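PDB 5LKB: glutathione S-transferase omega-like 2 from Saccharomyces cerevisiae, which acts as a one-cysteine thiol transferase on beta-hydroxyethyl disulfide, reduces dehydroascorbate and dimethylarsinic acid with glutathione, and reacts with glutathionyl-(hydro)quinones. Local coordinates for residues T131-H135 with Y136-R140. Numbering follows the deposited sequence.
Sequences TNEPH and YGYKR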
loop_
_atom_site.group_PDB
_atom_site.type_symbol
_atom_site.label_atom_id
_atom_site.label_comp_id
_atom_site.label_asym_id
_atom_site.label_seq_id
_atom_site.Cartn_x
_atom_site.Cartn_y
_atom_site.Cartn_z
ATOM N N THR A 131 -22.007 -9.981 -17.045
ATOM C CA THR A 131 -23.017 -10.401 -18.006
ATOM C C THR A 131 -23.965 -11.372 -17.329
ATOM O O THR A 131 -23.826 -11.743 -16.170
ATOM C CB THR A 131 -22.384 -11.063 -19.248
ATOM O OG1 THR A 131 -21.931 -12.392 -18.913
ATOM C CG2 THR A 131 -21.184 -10.337 -19.750
ATOM N N ASN A 132 -24.931 -11.825 -18.127
ATOM C CA ASN A 132 -25.790 -12.915 -17.732
ATOM C C ASN A 132 -25.094 -14.232 -18.043
ATOM O O ASN A 132 -24.068 -14.290 -18.731
ATOM C CB ASN A 132 -27.134 -12.800 -18.454
ATOM C CG ASN A 132 -27.013 -12.930 -19.966
ATOM O OD1 ASN A 132 -26.039 -12.497 -20.587
ATOM N ND2 ASN A 132 -28.050 -13.495 -20.594
ATOM N N GLU A 133 -25.689 -15.316 -17.527
ATOM C CA GLU A 133 -25.361 -16.669 -17.949
ATOM C C GLU A 133 -26.370 -16.983 -19.063
ATOM O O GLU A 133 -27.554 -17.190 -18.759
ATOM C CB GLU A 133 -25.484 -17.623 -16.747
ATOM C CG GLU A 133 -24.922 -19.034 -16.975
ATOM C CD GLU A 133 -25.720 -19.753 -18.061
ATOM O OE1 GLU A 133 -26.877 -20.119 -17.729
ATOM O OE2 GLU A 133 -25.214 -19.876 -19.195
ATOM N N PRO A 134 -25.966 -16.954 -20.334
ATOM C CA PRO A 134 -26.950 -16.892 -21.435
ATOM C C PRO A 134 -27.553 -18.222 -21.865
ATOM O O PRO A 134 -28.522 -18.177 -22.625
ATOM C CB PRO A 134 -26.138 -16.283 -22.585
ATOM C CG PRO A 134 -24.737 -16.841 -22.348
ATOM C CD PRO A 134 -24.576 -16.957 -20.847
ATOM N N HIS A 135 -27.055 -19.369 -21.411
ATOM C CA HIS A 135 -27.608 -20.640 -21.897
ATOM C C HIS A 135 -28.770 -21.152 -21.043
ATOM O O HIS A 135 -29.764 -21.667 -21.596
ATOM C CB HIS A 135 -26.476 -21.656 -22.013
ATOM C CG HIS A 135 -25.415 -21.226 -22.955
ATOM N ND1 HIS A 135 -25.612 -21.133 -24.310
ATOM C CD2 HIS A 135 -24.164 -20.762 -22.723
ATOM C CE1 HIS A 135 -24.509 -20.695 -24.890
ATOM N NE2 HIS A 135 -23.611 -20.470 -23.940
ATOM N N TYR A 136 -28.699 -20.972 -19.729
ATOM C CA TYR A 136 -29.684 -21.481 -18.785
ATOM C C TYR A 136 -30.265 -20.434 -17.865
ATOM O O TYR A 136 -31.099 -20.786 -17.017
ATOM C CB TYR A 136 -29.055 -22.599 -17.933
ATOM C CG TYR A 136 -28.118 -23.455 -18.745
ATOM C CD1 TYR A 136 -28.603 -24.411 -19.638
ATOM C CD2 TYR A 136 -26.750 -23.278 -18.678
ATOM C CE1 TYR A 136 -27.746 -25.152 -20.415
ATOM C CE2 TYR A 136 -25.880 -24.018 -19.442
ATOM C CZ TYR A 136 -26.379 -24.967 -20.328
ATOM O OH TYR A 136 -25.494 -25.686 -21.114
ATOM N N GLY A 137 -29.774 -19.192 -17.906
ATOM C CA GLY A 137 -30.162 -18.184 -16.925
ATOM C C GLY A 137 -29.718 -18.425 -15.501
ATOM O O GLY A 137 -30.378 -17.958 -14.570
ATOM N N TYR A 138 -28.668 -19.210 -15.272
ATOM C CA TYR A 138 -28.229 -19.443 -13.897
ATOM C C TYR A 138 -27.742 -18.135 -13.257
ATOM O O TYR A 138 -27.150 -17.288 -13.937
ATOM C CB TYR A 138 -27.090 -20.451 -13.884
ATOM C CG TYR A 138 -27.435 -21.877 -14.297
ATOM C CD1 TYR A 138 -28.614 -22.450 -13.895
ATOM C CD2 TYR A 138 -26.518 -22.652 -15.008
ATOM C CE1 TYR A 138 -28.909 -23.778 -14.221
ATOM C CE2 TYR A 138 -26.809 -23.986 -15.339
ATOM C CZ TYR A 138 -28.004 -24.517 -14.929
ATOM O OH TYR A 138 -28.312 -25.831 -15.233
ATOM N N LYS A 139 -28.038 -17.965 -11.984
ATOM C CA LYS A 139 -27.566 -16.776 -11.284
ATOM C C LYS A 139 -26.236 -17.007 -10.599
ATOM O O LYS A 139 -25.606 -16.036 -10.157
ATOM C CB LYS A 139 -28.639 -16.323 -10.296
ATOM C CG LYS A 139 -29.977 -16.278 -10.974
ATOM C CD LYS A 139 -31.018 -15.385 -10.321
ATOM C CE LYS A 139 -31.310 -15.745 -8.873
ATOM N NZ LYS A 139 -32.555 -16.543 -8.680
ATOM N N ARG A 140 -25.790 -18.255 -10.492
ATOM C CA ARG A 140 -24.607 -18.598 -9.725
ATOM C C ARG A 140 -23.735 -19.535 -10.525
ATOM O O ARG A 140 -24.232 -20.458 -11.185
ATOM C CB ARG A 140 -24.935 -19.229 -8.398
ATOM C CG ARG A 140 -25.626 -18.295 -7.415
ATOM C CD ARG A 140 -24.686 -17.251 -6.830
ATOM N NE ARG A 140 -25.410 -16.343 -5.967
ATOM C CZ ARG A 140 -24.813 -15.547 -5.080
ATOM N NH1 ARG A 140 -23.493 -15.563 -4.973
ATOM N NH2 ARG A 140 -25.521 -14.778 -4.287
HETATM O O HOH W 1 -27.787 -15.172 -15.846
#
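In the loop leading into helix 141-148 of the thioredoxin-like domain, the chain turns back around the carboxylate of E133, which gathers backbone N-H groups from Y136 and Y138 as well as H135. With CG anti to the backbone N (chi1 -169°) and a bend at chi2, the carboxylate comes back to the N-H groups that follow, and its two oxygens let one glutamate accept from several donors. OE1 takes Y136 N on its syn lone pair at 2.8 Å and Y138 N on the anti side at 3.2 Å, the latter nearly straight (166°). OE2 receives H135 N at 2.9 Å from above the carboxylate plane, and also bonds the hydroxyl of Y41 on strand 38-42. An alanine here would probably leave the three N-H groups and the Y41 hydroxyl without their shared partner and the 135-138 backbone less firmly held. G137, lacking a side chain, easily adopts its positive phi (67°), and its weak N-H bond to E133 O (3.1 Å) closes the turn. H135 CB sits over one face of the Y136 ring, a CH-pi contact 3.6 Å from its centroid, while Y136 OH reaches W162 NE1. A water accepts from E133 N and donates to Y138 O, bridging the two limbs. Here a glutamate side chain caps main-chain N-H groups of an irregular loop beside the thioredoxin-like sheet.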